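Local structure of tryptophan synthase alpha chain (2EKC) at residues A[3-7]-A[93-98]; A[18-24]-A[45-51]. The protein probably catalyses the aldol cleavage of indoleglycerol phosphate to indole and glyceraldehyde 3-phosphate, as the alpha subunit of tryptophan synthase. All coordinates share one frame; numbering follows the deposited sequence.

Contact 1. Residues A[3-7]-A[93-98]; sequences RISDK and PDIPFL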
loop_
_atom_site.group_PDB
_atom_site.type_symbol
_atom_site.label_atom_id
_atom_site.label_comp_id
_atom_site.label_asym_id
_atom_site.label_seq_id
_atom_site.Cartn_x
_atom_site.Cartn_y
_atom_site.Cartn_z
ATOM N N ARG A 3 2.225 10.287 -9.562
ATOM C CA ARG A 3 3.299 9.308 -9.436
ATOM C C ARG A 3 2.864 7.865 -9.665
ATOM O O ARG A 3 3.642 7.060 -10.169
ATOM C CB ARG A 3 3.967 9.417 -8.059
ATOM C CG ARG A 3 4.703 10.726 -7.791
ATOM C CD ARG A 3 5.639 10.575 -6.590
ATOM N NE ARG A 3 6.428 11.776 -6.335
ATOM C CZ ARG A 3 5.976 12.851 -5.697
ATOM N NH1 ARG A 3 4.729 12.879 -5.239
ATOM N NH2 ARG A 3 6.771 13.900 -5.514
ATOM N N ILE A 4 1.636 7.532 -9.284
ATOM C CA ILE A 4 1.152 6.169 -9.461
ATOM C C ILE A 4 1.051 5.822 -10.940
ATOM O O ILE A 4 1.601 4.817 -11.390
ATOM C CB ILE A 4 -0.224 5.970 -8.792
ATOM C CG1 ILE A 4 -0.092 6.162 -7.278
ATOM C CG2 ILE A 4 -0.759 4.582 -9.104
ATOM C CD1 ILE A 4 -1.400 6.085 -6.526
ATOM N N SER A 5 0.342 6.651 -11.698
ATOM C CA SER A 5 0.205 6.409 -13.126
ATOM C C SER A 5 1.562 6.432 -13.818
ATOM O O SER A 5 1.839 5.579 -14.662
ATOM C CB SER A 5 -0.718 7.448 -13.756
ATOM O OG SER A 5 -2.063 7.165 -13.423
ATOM N N ASP A 6 2.410 7.397 -13.464
ATOM C CA ASP A 6 3.734 7.478 -14.076
ATOM C C ASP A 6 4.514 6.190 -13.822
ATOM O O ASP A 6 5.149 5.646 -14.724
ATOM C CB ASP A 6 4.549 8.649 -13.516
ATOM C CG ASP A 6 3.945 10.008 -13.838
ATOM O OD1 ASP A 6 3.182 10.117 -14.817
ATOM O OD2 ASP A 6 4.255 10.974 -13.110
ATOM N N LYS A 7 4.466 5.702 -12.587
ATOM C CA LYS A 7 5.197 4.486 -12.237
ATOM C C LYS A 7 4.750 3.263 -13.026
ATOM O O LYS A 7 5.582 2.506 -13.525
ATOM C CB LYS A 7 5.075 4.196 -10.739
ATOM C CG LYS A 7 5.853 2.958 -10.293
ATOM C CD LYS A 7 7.349 3.076 -10.604
ATOM C CE LYS A 7 8.000 4.203 -9.818
ATOM N NZ LYS A 7 9.459 4.324 -10.108
ATOM N N PRO A 93 12.352 10.763 -5.055
ATOM C CA PRO A 93 11.425 11.690 -5.709
ATOM C C PRO A 93 10.243 11.132 -6.489
ATOM O O PRO A 93 9.157 11.701 -6.446
ATOM C CB PRO A 93 12.343 12.514 -6.615
ATOM C CG PRO A 93 13.642 12.494 -5.896
ATOM C CD PRO A 93 13.738 11.053 -5.463
ATOM N N ASP A 94 10.440 10.025 -7.198
ATOM C CA ASP A 94 9.369 9.490 -8.026
ATOM C C ASP A 94 8.624 8.248 -7.546
ATOM O O ASP A 94 7.688 7.807 -8.207
ATOM C CB ASP A 94 9.910 9.248 -9.435
ATOM C CG ASP A 94 10.780 10.394 -9.924
ATOM O OD1 ASP A 94 10.319 11.559 -9.878
ATOM O OD2 ASP A 94 11.926 10.131 -10.349
ATOM N N ILE A 95 9.024 7.682 -6.413
ATOM C CA ILE A 95 8.344 6.498 -5.892
ATOM C C ILE A 95 7.005 6.887 -5.258
ATOM O O ILE A 95 6.957 7.700 -4.333
ATOM C CB ILE A 95 9.191 5.771 -4.811
ATOM C CG1 ILE A 95 10.533 5.319 -5.400
ATOM C CG2 ILE A 95 8.403 4.582 -4.243
ATOM C CD1 ILE A 95 10.418 4.348 -6.556
ATOM N N PRO A 96 5.896 6.320 -5.753
ATOM C CA PRO A 96 4.581 6.643 -5.189
ATOM C C PRO A 96 4.498 6.224 -3.717
ATOM O O PRO A 96 4.909 5.115 -3.363
ATOM C CB PRO A 96 3.625 5.820 -6.053
ATOM C CG PRO A 96 4.341 5.703 -7.344
ATOM C CD PRO A 96 5.759 5.436 -6.923
ATOM N N PHE A 97 3.973 7.109 -2.871
ATOM C CA PHE A 97 3.803 6.832 -1.446
ATOM C C PHE A 97 2.310 6.724 -1.138
ATOM O O PHE A 97 1.548 7.657 -1.402
ATOM C CB PHE A 97 4.377 7.965 -0.579
ATOM C CG PHE A 97 5.885 8.012 -0.518
ATOM C CD1 PHE A 97 6.670 7.179 -1.304
ATOM C CD2 PHE A 97 6.516 8.926 0.327
ATOM C CE1 PHE A 97 8.060 7.252 -1.256
ATOM C CE2 PHE A 97 7.905 9.012 0.383
ATOM C CZ PHE A 97 8.680 8.172 -0.412
ATOM N N LEU A 98 1.899 5.595 -0.572
ATOM C CA LEU A 98 0.499 5.386 -0.208
ATOM C C LEU A 98 0.400 5.296 1.304
ATOM O O LEU A 98 1.026 4.428 1.924
ATOM C CB LEU A 98 -0.037 4.088 -0.814
ATOM C CG LEU A 98 -0.204 3.986 -2.324
ATOM C CD1 LEU A 98 -0.740 2.606 -2.663
ATOM C CD2 LEU A 98 -1.149 5.069 -2.819
HETATM O O HOH W 1 6.353 7.737 -10.429
#
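R3 reaches along the loop 93-96 and holds P93 O at its start. Its chain runs straight from CG to NE (chi3 177°), which carries NE past D94 O. R3 NE donates to P93 O at 2.7 Å. The oxygen lies at the edge of the guanidinium, 17° out of its plane. R3 NH2 adds a weak second bond to the same oxygen, while R3 NH1 pairs with D124. P96 is the central apolar piece. Its ring lies against the helix turn, with P96 CG 3.2 Å from R3 O and 3.8 Å from K7 CB. K7 CG stands anti to the backbone N (chi1 -178°), and bends at chi2 and chi3 fold the chain across the proline at about a right angle. K7 CE then sits 3.9 Å from P96 CD, and the amine passes I95 CD1 on its way to a salt bridge with E10. I4 CG1 meets P96 CB at 3.9 Å, and I4 CD1 touches L98 CD2 at the same distance. A water donates to both R3 O and D94 O and so bridges the two backbones. The arrangement packs the N-terminal helix 3-14 of this TIM-barrel protein against the entry to strand 97-100.

Contact 2. Residues A[18-24]-A[45-51]; sequences ALVSYLM and TDILEIG
Backbone bonds pair strands 18-24 and 47-51 in parallel register, V20 beside I47 and Y22 beside E49. S21 N donates to I47 O, and S21 O accepts from E49 N at 2.8 Å. L23 N gives E49 O a weak bond and L23 O takes G51 N. L19 O accepts two donors, D46 N at 2.9 Å and I47 N at 3.2 Å. Side-chain polar bonds secure the start of the pair. D46 OD2 uses its anti lone pair to accept from L19 N at 2.9 Å and also meets K257 in a salt bridge. S21 OG donates to T45 OG1 at 2.7 Å; T45 OG1 also bonds V40 O. Packing fills the face that carries V20, I47, Y22 and E49. V20 CG2 lies on I47 CB, and V20 CG1, anti to its own N (chi1 -180°), presses on E49 CG at 3.3 Å. E49, a predicted proton acceptor, brings OE1 to 3.2 Å from Y22 CB, with carboxylate and ring planes 78° apart. The ring edge points at G51, with Y22 CE1 3.8 Å from G51 CA. Helix 30-42 links the strands as a beta-alpha-beta unit. Strand 230-233 borders 18-24, helix 3-14 covers A18 and I47, and helix 62-73 meets Y22 and M24.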
loop_
_atom_site.group_PDB
_atom_site.type_symbol
_atom_site.label_atom_id
_atom_site.label_comp_id
_atom_site.label_asym_id
_atom_site.label_seq_id
_atom_site.Cartn_x
_atom_site.Cartn_y
_atom_site.Cartn_z
ATOM N N ALA A 18 4.751 -4.292 -10.580
ATOM C CA ALA A 18 5.137 -3.496 -9.423
ATOM C C ALA A 18 5.245 -4.285 -8.129
ATOM O O ALA A 18 4.483 -5.220 -7.892
ATOM C CB ALA A 18 4.145 -2.353 -9.231
ATOM N N LEU A 19 6.216 -3.912 -7.303
ATOM C CA LEU A 19 6.370 -4.523 -5.991
ATOM C C LEU A 19 5.947 -3.420 -5.030
ATOM O O LEU A 19 6.548 -2.342 -5.009
ATOM C CB LEU A 19 7.819 -4.913 -5.693
ATOM C CG LEU A 19 8.034 -5.268 -4.209
ATOM C CD1 LEU A 19 7.080 -6.386 -3.797
ATOM C CD2 LEU A 19 9.474 -5.682 -3.966
ATOM N N VAL A 20 4.891 -3.678 -4.269
ATOM C CA VAL A 20 4.388 -2.715 -3.296
ATOM C C VAL A 20 4.816 -3.223 -1.924
ATOM O O VAL A 20 4.394 -4.299 -1.509
ATOM C CB VAL A 20 2.848 -2.634 -3.359
ATOM C CG1 VAL A 20 2.333 -1.631 -2.352
ATOM C CG2 VAL A 20 2.408 -2.251 -4.760
ATOM N N SER A 21 5.662 -2.463 -1.232
ATOM C CA SER A 21 6.150 -2.869 0.084
ATOM C C SER A 21 5.460 -2.099 1.197
ATOM O O SER A 21 5.329 -0.872 1.143
ATOM C CB SER A 21 7.665 -2.669 0.175
ATOM O OG SER A 21 8.322 -3.420 -0.829
ATOM N N TYR A 22 5.038 -2.836 2.215
ATOM C CA TYR A 22 4.328 -2.267 3.346
ATOM C C TYR A 22 5.110 -2.444 4.646
ATOM O O TYR A 22 5.446 -3.566 5.034
ATOM C CB TYR A 22 2.945 -2.939 3.410
ATOM C CG TYR A 22 2.048 -2.603 4.584
ATOM C CD1 TYR A 22 2.056 -1.340 5.174
ATOM C CD2 TYR A 22 1.148 -3.553 5.074
ATOM C CE1 TYR A 22 1.189 -1.032 6.232
ATOM C CE2 TYR A 22 0.278 -3.258 6.124
ATOM C CZ TYR A 22 0.305 -1.999 6.699
ATOM O OH TYR A 22 -0.546 -1.720 7.747
ATOM N N LEU A 23 5.418 -1.323 5.297
ATOM C CA LEU A 23 6.135 -1.318 6.572
ATOM C C LEU A 23 5.413 -0.354 7.510
ATOM O O LEU A 23 4.708 0.547 7.055
ATOM C CB LEU A 23 7.593 -0.862 6.388
ATOM C CG LEU A 23 8.601 -1.847 5.783
ATOM C CD1 LEU A 23 9.937 -1.140 5.562
ATOM C CD2 LEU A 23 8.777 -3.036 6.716
ATOM N N MET A 24 5.592 -0.545 8.813
ATOM C CA MET A 24 4.943 0.294 9.823
ATOM C C MET A 24 5.895 1.320 10.432
ATOM O O MET A 24 6.993 0.975 10.859
ATOM C CB MET A 24 4.380 -0.592 10.942
ATOM C CG MET A 24 3.659 0.169 12.050
ATOM S SD MET A 24 2.043 0.769 11.515
ATOM C CE MET A 24 1.202 -0.779 11.291
ATOM N N THR A 45 11.685 -1.604 -4.492
ATOM C CA THR A 45 10.277 -1.329 -4.216
ATOM C C THR A 45 9.785 -0.252 -5.192
ATOM O O THR A 45 10.421 0.787 -5.355
ATOM C CB THR A 45 10.088 -0.853 -2.751
ATOM O OG1 THR A 45 10.312 -1.958 -1.863
ATOM C CG2 THR A 45 8.691 -0.307 -2.532
ATOM N N ASP A 46 8.655 -0.511 -5.843
ATOM C CA ASP A 46 8.089 0.429 -6.812
ATOM C C ASP A 46 7.058 1.372 -6.211
ATOM O O ASP A 46 6.932 2.520 -6.636
ATOM C CB ASP A 46 7.451 -0.345 -7.959
ATOM C CG ASP A 46 8.457 -1.205 -8.693
ATOM O OD1 ASP A 46 9.374 -0.623 -9.306
ATOM O OD2 ASP A 46 8.340 -2.451 -8.644
ATOM N N ILE A 47 6.313 0.872 -5.234
ATOM C CA ILE A 47 5.282 1.660 -4.568
ATOM C C ILE A 47 5.374 1.355 -3.084
ATOM O O ILE A 47 5.421 0.190 -2.683
ATOM C CB ILE A 47 3.873 1.281 -5.073
ATOM C CG1 ILE A 47 3.742 1.633 -6.556
ATOM C CG2 ILE A 47 2.805 2.010 -4.247
ATOM C CD1 ILE A 47 2.453 1.140 -7.186
ATOM N N LEU A 48 5.395 2.400 -2.272
ATOM C CA LEU A 48 5.512 2.228 -0.834
ATOM C C LEU A 48 4.201 2.425 -0.091
ATOM O O LEU A 48 3.453 3.356 -0.382
ATOM C CB LEU A 48 6.551 3.214 -0.291
ATOM C CG LEU A 48 6.948 3.080 1.177
ATOM C CD1 LEU A 48 7.684 1.757 1.370
ATOM C CD2 LEU A 48 7.832 4.249 1.586
ATOM N N GLU A 49 3.909 1.529 0.851
ATOM C CA GLU A 49 2.719 1.671 1.681
ATOM C C GLU A 49 3.272 2.010 3.063
ATOM O O GLU A 49 4.026 1.225 3.651
ATOM C CB GLU A 49 1.904 0.381 1.769
ATOM C CG GLU A 49 1.374 -0.147 0.453
ATOM C CD GLU A 49 0.315 -1.218 0.662
ATOM O OE1 GLU A 49 0.431 -1.981 1.644
ATOM O OE2 GLU A 49 -0.627 -1.299 -0.155
ATOM N N ILE A 50 2.902 3.179 3.569
ATOM C CA ILE A 50 3.372 3.655 4.865
ATOM C C ILE A 50 2.321 3.420 5.941
ATOM O O ILE A 50 1.241 4.006 5.893
ATOM C CB ILE A 50 3.697 5.168 4.784
ATOM C CG1 ILE A 50 4.707 5.416 3.654
ATOM C CG2 ILE A 50 4.238 5.660 6.120
ATOM C CD1 ILE A 50 5.094 6.899 3.449
ATOM N N GLY A 51 2.641 2.561 6.910
ATOM C CA GLY A 51 1.695 2.252 7.971
ATOM C C GLY A 51 1.577 3.300 9.068
ATOM O O GLY A 51 2.573 3.687 9.673
#

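Overall arrangement
Contacts 1 and 2 join through neighbouring strands of one eight-stranded parallel barrel. Their centres are 11 Å apart. Strand 47-51 lies between 18-24 and 97-100, so its backbone serves both contacts. L98 N is 2.7 Å from L48 O, and L98 O is 2.8 Å from I50 N, probable hydrogen bonds in both cases. P96 CD also packs on D46 O at 3.2 Å. In sequence, both strands of contact 2 fall between the two segments of contact 1. The predicted proton acceptor E49 belongs to contact 2, and the side chains of L98 and E49 are about 5 Å apart. The side chains of Y22 and D60, the second predicted acceptor, are about 4 Å apart.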